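Local coordinates for protein monoglyceride lipase (Saccharomyces cerevisiae, PDB 4ZWN) that hydrolyses monoacylglycerols to free fatty acids and glycerol, preferring monounsaturated substrates, and also takes part in breaking down fatty acid ethyl esters, at residues I254-H268 with F283-Y297. The protein carries 2 engineered substitutions. Numbering follows the deposited sequence.
Sequences IQKNFAKDKPVIIMH and FIRDCPSADKELKLY. Engineered in segment 283-297: Arg285 (natural residue Gln).
Cys287 sets its sulfur over the centre of the Phe258 ring, SG lying 3.6 Å from the ring centroid and 11° off the normal. Phe258 turns its CG anti to the backbone N (chi1 -169°), which carries the ring against Cys287 and Phe283 at the C-terminal end of helix 277-286; Pro288 packs its CG and CD against Phe258 CB, Ser289 CB sits near CE2, and the Phe283 side chain crosses that of Phe258 at about a right angle, CZ meeting CE1 at 4.1 Å. Replacing this phenylalanine with an alanine would probably leave the Cys287 sulfur without its aromatic partner and open a gap beside Phe283 and Ser289. Phe283 also receives Ile254 CD1 at its CD1 (3.7 Å) and Ile266 CD1 at its CD2 (3.6 Å), so helix, loop and strand share one apolar layer, which Leu151 of helix 145-156 adjoins. Ser289 OG donates to Lys262 O (2.7 Å) from above the carbonyl plane, tying the two loops just before the strands. The strands run parallel: Val264 N bonds Asp291 O, Ile266 N bonds Glu293 O, and Lys295 N reaches Ile266 O at 2.8 Å, almost straight (178°). Leu294 bends CD1 onto Ile266 CG2 (3.7 Å). On the other face Ile265 and Glu293 lie side by side, and the Tyr297 ring turns its CE2 edge to Met267 CB (3.7 Å), while its hydroxyl bonds Asp319 of helix 310-326. Strand 264-269, helix 277-286 and edge strand 292-297 form a beta-alpha-beta crossover of the alpha/beta-hydrolase fold, with His268, its imidazole hydrogen-bonded to Ser280 and Asn275, close to Asp272, the probable charge-relay acid.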
ATOM      1  N   ILE A 254     -18.477   8.062   1.726  1.00 36.03           N
ATOM      2  CA  ILE A 254     -17.803   7.259   2.733  1.00 36.58           C
ATOM      3  C   ILE A 254     -18.789   6.721   3.764  1.00 38.19           C
ATOM      4  O   ILE A 254     -18.807   5.522   4.041  1.00 34.39           O
ATOM      5  CB  ILE A 254     -16.696   8.066   3.440  1.00 38.03           C
ATOM      6  CG1 ILE A 254     -15.661   8.535   2.411  1.00 26.18           C
ATOM      7  CG2 ILE A 254     -16.041   7.228   4.529  1.00 29.46           C
ATOM      8  CD1 ILE A 254     -14.526   9.340   2.993  1.00 26.02           C
ATOM      9  N   GLN A 255     -19.621   7.604   4.315  1.00 35.00           N
ATOM     10  CA  GLN A 255     -20.594   7.207   5.329  1.00 37.56           C
ATOM     11  C   GLN A 255     -21.551   6.128   4.826  1.00 32.78           C
ATOM     12  O   GLN A 255     -21.961   5.252   5.583  1.00 35.16           O
ATOM     13  CB  GLN A 255     -21.405   8.416   5.807  1.00 37.72           C
ATOM     14  CG  GLN A 255     -20.615   9.443   6.597  1.00 27.77           C
ATOM     15  CD  GLN A 255     -19.979  10.496   5.718  1.00 39.60           C
ATOM     16  OE1 GLN A 255     -19.779  10.285   4.521  1.00 41.54           O
ATOM     17  NE2 GLN A 255     -19.657  11.642   6.308  1.00 39.20           N
ATOM     18  N   LYS A 256     -21.899   6.194   3.545  1.00 37.05           N
ATOM     19  CA  LYS A 256     -22.901   5.296   2.981  1.00 38.11           C
ATOM     20  C   LYS A 256     -22.343   3.940   2.559  1.00 39.53           C
ATOM     21  O   LYS A 256     -23.039   2.930   2.644  1.00 44.50           O
ATOM     22  CB  LYS A 256     -23.581   5.954   1.777  1.00 38.64           C
ATOM     23  CG  LYS A 256     -24.453   7.149   2.119  1.00 42.83           C
ATOM     24  CD  LYS A 256     -25.063   7.745   0.859  1.00 45.94           C
ATOM     25  CE  LYS A 256     -25.825   9.025   1.158  1.00 42.86           C
ATOM     26  NZ  LYS A 256     -26.408   9.605  -0.081  1.00 54.62           N
ATOM     27  N   ASN A 257     -21.094   3.911   2.107  1.00 39.04           N
ATOM     28  CA  ASN A 257     -20.561   2.703   1.483  1.00 39.04           C
ATOM     29  C   ASN A 257     -19.475   1.981   2.280  1.00 38.93           C
ATOM     30  O   ASN A 257     -19.165   0.823   1.996  1.00 36.92           O
ATOM     31  CB  ASN A 257     -20.025   3.041   0.092  1.00 34.85           C
ATOM     32  CG  ASN A 257     -21.104   3.564  -0.830  1.00 34.49           C
ATOM     33  OD1 ASN A 257     -21.811   2.790  -1.475  1.00 42.50           O
ATOM     34  ND2 ASN A 257     -21.241   4.884  -0.895  1.00 32.07           N
ATOM     35  N   PHE A 258     -18.897   2.655   3.268  1.00 38.68           N
ATOM     36  CA  PHE A 258     -17.859   2.034   4.083  1.00 34.40           C
ATOM     37  C   PHE A 258     -18.416   0.812   4.807  1.00 34.32           C
ATOM     38  O   PHE A 258     -19.478   0.888   5.427  1.00 35.37           O
ATOM     39  CB  PHE A 258     -17.287   3.029   5.093  1.00 38.41           C
ATOM     40  CG  PHE A 258     -16.042   2.546   5.774  1.00 36.09           C
ATOM     41  CD1 PHE A 258     -14.794   2.793   5.222  1.00 31.74           C
ATOM     42  CD2 PHE A 258     -16.117   1.838   6.962  1.00 31.46           C
ATOM     43  CE1 PHE A 258     -13.645   2.343   5.844  1.00 34.98           C
ATOM     44  CE2 PHE A 258     -14.973   1.383   7.587  1.00 31.39           C
ATOM     45  CZ  PHE A 258     -13.736   1.636   7.029  1.00 28.60           C
ATOM     46  N   ALA A 259     -17.700  -0.305   4.712  1.00 34.86           N
ATOM     47  CA  ALA A 259     -18.117  -1.557   5.340  1.00 35.33           C
ATOM     48  C   ALA A 259     -18.418  -1.344   6.818  1.00 41.47           C
ATOM     49  O   ALA A 259     -17.544  -0.933   7.584  1.00 37.74           O
ATOM     50  CB  ALA A 259     -17.050  -2.623   5.161  1.00 38.39           C
ATOM     51  N   LYS A 260     -19.662  -1.626   7.199  1.00 47.29           N
ATOM     52  CA  LYS A 260     -20.190  -1.271   8.514  1.00 45.27           C
ATOM     53  C   LYS A 260     -19.328  -1.764   9.672  1.00 44.42           C
ATOM     54  O   LYS A 260     -19.099  -2.965   9.825  1.00 42.88           O
ATOM     55  CB  LYS A 260     -21.617  -1.807   8.671  1.00 49.62           C
ATOM     56  CG  LYS A 260     -22.325  -1.341   9.940  1.00 54.24           C
ATOM     57  CD  LYS A 260     -23.821  -1.603   9.860  1.00 56.31           C
ATOM     58  CE  LYS A 260     -24.537  -1.166  11.128  1.00 57.01           C
ATOM     59  NZ  LYS A 260     -24.160  -2.001  12.301  1.00 74.30           N
ATOM     60  N   ASP A 261     -18.840  -0.811  10.461  1.00 42.11           N
ATOM     61  CA  ASP A 261     -18.130  -1.087  11.708  1.00 47.94           C
ATOM     62  C   ASP A 261     -16.882  -1.958  11.538  1.00 46.70           C
ATOM     63  O   ASP A 261     -16.512  -2.705  12.444  1.00 48.18           O
ATOM     64  CB  ASP A 261     -19.080  -1.744  12.717  1.00 48.00           C
ATOM     65  CG  ASP A 261     -20.234  -0.835  13.114  1.00 57.62           C
ATOM     66  OD1 ASP A 261     -20.001   0.379  13.297  1.00 46.08           O
ATOM     67  OD2 ASP A 261     -21.374  -1.338  13.240  1.00 55.73           O
ATOM     68  N   LYS A 262     -16.233  -1.864  10.383  1.00 40.47           N
ATOM     69  CA  LYS A 262     -14.956  -2.544  10.197  1.00 39.16           C
ATOM     70  C   LYS A 262     -13.835  -1.683  10.761  1.00 39.98           C
ATOM     71  O   LYS A 262     -13.792  -0.476  10.515  1.00 36.11           O
ATOM     72  CB  LYS A 262     -14.703  -2.849   8.721  1.00 40.73           C
ATOM     73  CG  LYS A 262     -15.567  -3.964   8.162  1.00 44.07           C
ATOM     74  CD  LYS A 262     -15.214  -5.303   8.785  1.00 31.76           C
ATOM     75  CE  LYS A 262     -16.036  -6.417   8.168  1.00 30.16           C
ATOM     76  NZ  LYS A 262     -15.666  -7.743   8.723  1.00 34.56           N
ATOM     77  N   PRO A 263     -12.929  -2.298  11.535  1.00 36.67           N
ATOM     78  CA  PRO A 263     -11.818  -1.558  12.144  1.00 36.27           C
ATOM     79  C   PRO A 263     -10.899  -0.902  11.113  1.00 35.89           C
ATOM     80  O   PRO A 263     -10.463  -1.549  10.161  1.00 32.30           O
ATOM     81  CB  PRO A 263     -11.070  -2.630  12.950  1.00 31.54           C
ATOM     82  CG  PRO A 263     -11.542  -3.931  12.418  1.00 34.47           C
ATOM     83  CD  PRO A 263     -12.936  -3.715  11.931  1.00 34.05           C
ATOM     84  N   VAL A 264     -10.635   0.387  11.306  1.00 37.77           N
ATOM     85  CA  VAL A 264      -9.737   1.142  10.438  1.00 33.41           C
ATOM     86  C   VAL A 264      -8.626   1.775  11.244  1.00 31.43           C
ATOM     87  O   VAL A 264      -8.856   2.258  12.355  1.00 40.15           O
ATOM     88  CB  VAL A 264     -10.460   2.279   9.681  1.00 35.94           C
ATOM     89  CG1 VAL A 264     -10.094   2.245   8.202  1.00 34.38           C
ATOM     90  CG2 VAL A 264     -11.958   2.217   9.901  1.00 34.85           C
ATOM     91  N   ILE A 265      -7.423   1.788  10.692  1.00 27.41           N
ATOM     92  CA  ILE A 265      -6.370   2.586  11.283  1.00 31.12           C
ATOM     93  C   ILE A 265      -5.477   3.130  10.172  1.00 30.72           C
ATOM     94  O   ILE A 265      -5.085   2.413   9.248  1.00 27.44           O
ATOM     95  CB  ILE A 265      -5.539   1.790  12.317  1.00 33.22           C
ATOM     96  CG1 ILE A 265      -4.554   2.700  13.065  1.00 33.31           C
ATOM     97  CG2 ILE A 265      -4.829   0.591  11.692  1.00 31.70           C
ATOM     98  CD1 ILE A 265      -4.041   2.122  14.374  1.00 31.83           C
ATOM     99  N   ILE A 266      -5.207   4.428  10.235  1.00 30.68           N
ATOM    100  CA  ILE A 266      -4.309   5.052   9.276  1.00 24.11           C
ATOM    101  C   ILE A 266      -3.035   5.495   9.976  1.00 27.51           C
ATOM    102  O   ILE A 266      -3.095   6.134  11.050  1.00 29.28           O
ATOM    103  CB  ILE A 266      -4.964   6.251   8.561  1.00 25.68           C
ATOM    104  CG1 ILE A 266      -6.094   5.771   7.625  1.00 28.11           C
ATOM    105  CG2 ILE A 266      -3.923   7.020   7.759  1.00 24.79           C
ATOM    106  CD1 ILE A 266      -6.869   6.886   6.924  1.00 34.82           C
ATOM    107  N   MET A 267      -1.885   5.134   9.395  1.00 25.76           N
ATOM    108  CA  MET A 267      -0.612   5.586   9.961  1.00 29.76           C
ATOM    109  C   MET A 267       0.088   6.457   8.923  1.00 28.40           C
ATOM    110  O   MET A 267       0.232   6.065   7.749  1.00 30.15           O
ATOM    111  CB  MET A 267       0.243   4.422  10.371  1.00 27.74           C
ATOM    112  CG  MET A 267      -0.557   3.457  11.175  1.00 25.62           C
ATOM    113  SD  MET A 267       0.009   1.781  11.287  1.00 61.06           S
ATOM    114  CE  MET A 267      -1.190   1.216  12.488  1.00 39.81           C
ATOM    115  N   HIS A 268       0.531   7.634   9.357  1.00 31.20           N
ATOM    116  CA  HIS A 268       0.948   8.680   8.442  1.00 28.07           C
ATOM    117  C   HIS A 268       2.042   9.518   9.074  1.00 28.27           C
ATOM    118  O   HIS A 268       1.848  10.058  10.161  1.00 31.97           O
ATOM    119  CB  HIS A 268      -0.262   9.548   8.073  1.00 27.42           C
ATOM    120  CG  HIS A 268      -0.109  10.295   6.787  1.00 30.69           C
ATOM    121  ND1 HIS A 268      -1.159  10.490   5.916  1.00 27.82           N
ATOM    122  CD2 HIS A 268       0.970  10.880   6.209  1.00 29.37           C
ATOM    123  CE1 HIS A 268      -0.739  11.162   4.863  1.00 25.95           C
ATOM    124  NE2 HIS A 268       0.548  11.411   5.012  1.00 32.95           N
ATOM    125  N   PHE A 283     -10.412  11.818   6.349  1.00 32.30           N
ATOM    126  CA  PHE A 283     -10.983  10.498   6.097  1.00 30.56           C
ATOM    127  C   PHE A 283     -11.481   9.852   7.386  1.00 28.62           C
ATOM    128  O   PHE A 283     -12.586   9.313   7.431  1.00 28.95           O
ATOM    129  CB  PHE A 283      -9.969   9.575   5.412  1.00 28.72           C
ATOM    130  CG  PHE A 283     -10.513   8.206   5.116  1.00 28.89           C
ATOM    131  CD1 PHE A 283     -11.260   7.976   3.975  1.00 27.81           C
ATOM    132  CD2 PHE A 283     -10.300   7.155   5.994  1.00 33.19           C
ATOM    133  CE1 PHE A 283     -11.774   6.724   3.709  1.00 32.84           C
ATOM    134  CE2 PHE A 283     -10.812   5.901   5.734  1.00 30.81           C
ATOM    135  CZ  PHE A 283     -11.549   5.685   4.589  1.00 31.60           C
ATOM    136  N   ILE A 284     -10.659   9.906   8.432  1.00 25.62           N
ATOM    137  CA  ILE A 284     -11.038   9.352   9.729  1.00 31.54           C
ATOM    138  C   ILE A 284     -12.274  10.063  10.283  1.00 31.32           C
ATOM    139  O   ILE A 284     -13.168   9.425  10.839  1.00 33.23           O
ATOM    140  CB  ILE A 284      -9.878   9.445  10.738  1.00 30.74           C
ATOM    141  CG1 ILE A 284      -8.699   8.606  10.251  1.00 30.96           C
ATOM    142  CG2 ILE A 284     -10.310   8.952  12.110  1.00 33.13           C
ATOM    143  CD1 ILE A 284      -9.048   7.141  10.049  1.00 27.61           C
ATOM    144  N   ARG A 285     -12.324  11.381  10.114  1.00 32.31           N
ATOM    145  CA  ARG A 285     -13.497  12.165  10.482  1.00 27.88           C
ATOM    146  C   ARG A 285     -14.763  11.689   9.774  1.00 37.29           C
ATOM    147  O   ARG A 285     -15.816  11.553  10.399  1.00 42.50           O
ATOM    148  CB  ARG A 285     -13.270  13.639  10.165  1.00 33.56           C
ATOM    149  CG  ARG A 285     -12.548  14.412  11.235  1.00 33.74           C
ATOM    150  CD  ARG A 285     -12.492  15.878  10.858  1.00 37.48           C
ATOM    151  NE  ARG A 285     -12.081  16.710  11.981  1.00 46.37           N
ATOM    152  CZ  ARG A 285     -12.922  17.393  12.751  1.00 50.53           C
ATOM    153  NH1 ARG A 285     -14.226  17.352  12.513  1.00 44.26           N
ATOM    154  NH2 ARG A 285     -12.457  18.124  13.757  1.00 53.21           N
ATOM    155  N   ASP A 286     -14.657  11.445   8.469  1.00 31.93           N
ATOM    156  CA  ASP A 286     -15.817  11.069   7.664  1.00 36.31           C
ATOM    157  C   ASP A 286     -16.199   9.596   7.823  1.00 32.63           C
ATOM    158  O   ASP A 286     -17.343   9.219   7.567  1.00 34.14           O
ATOM    159  CB  ASP A 286     -15.564  11.367   6.180  1.00 32.88           C
ATOM    160  CG  ASP A 286     -15.380  12.848   5.898  1.00 36.24           C
ATOM    161  OD1 ASP A 286     -15.827  13.680   6.717  1.00 36.36           O
ATOM    162  OD2 ASP A 286     -14.791  13.179   4.846  1.00 34.10           O
ATOM    163  N   CYS A 287     -15.244   8.768   8.233  1.00 31.74           N
ATOM    164  CA  CYS A 287     -15.478   7.328   8.345  1.00 30.38           C
ATOM    165  C   CYS A 287     -16.526   7.014   9.407  1.00 29.67           C
ATOM    166  O   CYS A 287     -16.418   7.472  10.543  1.00 34.59           O
ATOM    167  CB  CYS A 287     -14.173   6.595   8.664  1.00 37.96           C
ATOM    168  SG  CYS A 287     -14.305   4.787   8.685  1.00 34.60           S
ATOM    169  N   PRO A 288     -17.548   6.228   9.035  1.00 34.76           N
ATOM    170  CA  PRO A 288     -18.686   5.917   9.908  1.00 37.92           C
ATOM    171  C   PRO A 288     -18.402   4.806  10.915  1.00 36.70           C
ATOM    172  O   PRO A 288     -19.184   4.621  11.848  1.00 41.24           O
ATOM    173  CB  PRO A 288     -19.764   5.474   8.917  1.00 34.33           C
ATOM    174  CG  PRO A 288     -18.988   4.842   7.812  1.00 37.73           C
ATOM    175  CD  PRO A 288     -17.709   5.638   7.693  1.00 33.91           C
ATOM    176  N   SER A 289     -17.301   4.085  10.727  1.00 33.57           N
ATOM    177  CA  SER A 289     -16.967   2.952  11.587  1.00 37.04           C
ATOM    178  C   SER A 289     -16.751   3.365  13.037  1.00 36.96           C
ATOM    179  O   SER A 289     -16.251   4.456  13.313  1.00 42.69           O
ATOM    180  CB  SER A 289     -15.718   2.239  11.070  1.00 35.64           C
ATOM    181  OG  SER A 289     -15.341   1.195  11.949  1.00 40.25           O
ATOM    182  N   ALA A 290     -17.127   2.480  13.956  1.00 35.66           N
ATOM    183  CA  ALA A 290     -16.965   2.727  15.385  1.00 34.39           C
ATOM    184  C   ALA A 290     -15.512   2.546  15.819  1.00 36.15           C
ATOM    185  O   ALA A 290     -15.027   3.242  16.710  1.00 35.62           O
ATOM    186  CB  ALA A 290     -17.869   1.810  16.184  1.00 31.40           C
ATOM    187  N   ASP A 291     -14.829   1.602  15.178  1.00 30.36           N
ATOM    188  CA  ASP A 291     -13.427   1.321  15.460  1.00 31.40           C
ATOM    189  C   ASP A 291     -12.546   1.968  14.388  1.00 34.43           C
ATOM    190  O   ASP A 291     -12.198   1.335  13.392  1.00 34.40           O
ATOM    191  CB  ASP A 291     -13.195  -0.195  15.515  1.00 35.27           C
ATOM    192  CG  ASP A 291     -11.864  -0.574  16.145  1.00 36.61           C
ATOM    193  OD1 ASP A 291     -10.995   0.306  16.311  1.00 39.43           O
ATOM    194  OD2 ASP A 291     -11.686  -1.768  16.466  1.00 43.45           O
ATOM    195  N   LYS A 292     -12.203   3.236  14.589  1.00 30.43           N
ATOM    196  CA  LYS A 292     -11.369   3.967  13.636  1.00 36.69           C
ATOM    197  C   LYS A 292     -10.323   4.794  14.374  1.00 33.64           C
ATOM    198  O   LYS A 292     -10.573   5.265  15.477  1.00 35.76           O
ATOM    199  CB  LYS A 292     -12.228   4.872  12.747  1.00 28.38           C
ATOM    200  CG  LYS A 292     -12.986   5.949  13.509  1.00 29.98           C
ATOM    201  CD  LYS A 292     -13.858   6.781  12.583  1.00 31.03           C
ATOM    202  CE  LYS A 292     -14.536   7.915  13.338  1.00 30.73           C
ATOM    203  NZ  LYS A 292     -15.216   8.877  12.425  1.00 31.62           N
ATOM    204  N   GLU A 293      -9.152   4.971  13.767  1.00 30.28           N
ATOM    205  CA  GLU A 293      -8.078   5.722  14.407  1.00 29.87           C
ATOM    206  C   GLU A 293      -7.045   6.240  13.410  1.00 29.49           C
ATOM    207  O   GLU A 293      -6.705   5.561  12.444  1.00 26.45           O
ATOM    208  CB  GLU A 293      -7.379   4.856  15.458  1.00 34.06           C
ATOM    209  CG  GLU A 293      -6.297   5.580  16.246  1.00 36.35           C
ATOM    210  CD  GLU A 293      -5.523   4.655  17.163  1.00 36.78           C
ATOM    211  OE1 GLU A 293      -5.763   3.431  17.113  1.00 44.75           O
ATOM    212  OE2 GLU A 293      -4.672   5.151  17.929  1.00 38.10           O
ATOM    213  N   LEU A 294      -6.554   7.449  13.656  1.00 30.02           N
ATOM    214  CA  LEU A 294      -5.425   7.992  12.913  1.00 27.63           C
ATOM    215  C   LEU A 294      -4.220   8.171  13.830  1.00 29.02           C
ATOM    216  O   LEU A 294      -4.335   8.746  14.914  1.00 28.97           O
ATOM    217  CB  LEU A 294      -5.788   9.331  12.269  1.00 29.28           C
ATOM    218  CG  LEU A 294      -4.608  10.141  11.723  1.00 30.45           C
ATOM    219  CD1 LEU A 294      -3.935   9.419  10.563  1.00 33.72           C
ATOM    220  CD2 LEU A 294      -5.056  11.524  11.304  1.00 26.44           C
ATOM    221  N   LYS A 295      -3.071   7.668  13.399  1.00 26.78           N
ATOM    222  CA  LYS A 295      -1.824   7.892  14.118  1.00 28.18           C
ATOM    223  C   LYS A 295      -0.856   8.708  13.267  1.00 30.69           C
ATOM    224  O   LYS A 295      -0.532   8.338  12.137  1.00 31.13           O
ATOM    225  CB  LYS A 295      -1.178   6.565  14.528  1.00 32.98           C
ATOM    226  CG  LYS A 295      -1.844   5.884  15.715  1.00 35.54           C
ATOM    227  CD  LYS A 295      -1.040   4.674  16.185  1.00 42.51           C
ATOM    228  CE  LYS A 295      -1.705   3.985  17.369  1.00 42.88           C
ATOM    229  NZ  LYS A 295      -1.876   4.914  18.521  1.00 50.09           N
ATOM    230  N   LEU A 296      -0.412   9.834  13.815  1.00 31.43           N
ATOM    231  CA  LEU A 296       0.570  10.678  13.153  1.00 31.73           C
ATOM    232  C   LEU A 296       1.911  10.513  13.847  1.00 37.40           C
ATOM    233  O   LEU A 296       1.974  10.468  15.077  1.00 35.15           O
ATOM    234  CB  LEU A 296       0.126  12.142  13.167  1.00 35.69           C
ATOM    235  CG  LEU A 296      -1.150  12.453  12.383  1.00 31.12           C
ATOM    236  CD1 LEU A 296      -1.553  13.907  12.553  1.00 28.99           C
ATOM    237  CD2 LEU A 296      -0.953  12.123  10.913  1.00 31.92           C
ATOM    238  N   TYR A 297       2.983  10.423  13.066  1.00 31.61           N
ATOM    239  CA  TYR A 297       4.299  10.156  13.638  1.00 33.14           C
ATOM    240  C   TYR A 297       5.275  11.304  13.408  1.00 37.05           C
ATOM    241  O   TYR A 297       5.671  11.575  12.274  1.00 33.33           O
ATOM    242  CB  TYR A 297       4.864   8.855  13.068  1.00 28.52           C
ATOM    243  CG  TYR A 297       4.046   7.642  13.442  1.00 29.00           C
ATOM    244  CD1 TYR A 297       4.349   6.898  14.574  1.00 30.56           C
ATOM    245  CD2 TYR A 297       2.960   7.247  12.671  1.00 29.95           C
ATOM    246  CE1 TYR A 297       3.601   5.790  14.925  1.00 30.92           C
ATOM    247  CE2 TYR A 297       2.205   6.142  13.012  1.00 33.62           C
ATOM    248  CZ  TYR A 297       2.530   5.417  14.142  1.00 33.26           C
ATOM    249  OH  TYR A 297       1.784   4.316  14.488  1.00 30.19           O
TER
HETATM  250  O   HOH W   1      -9.000   0.792  14.531  1.00 37.06           O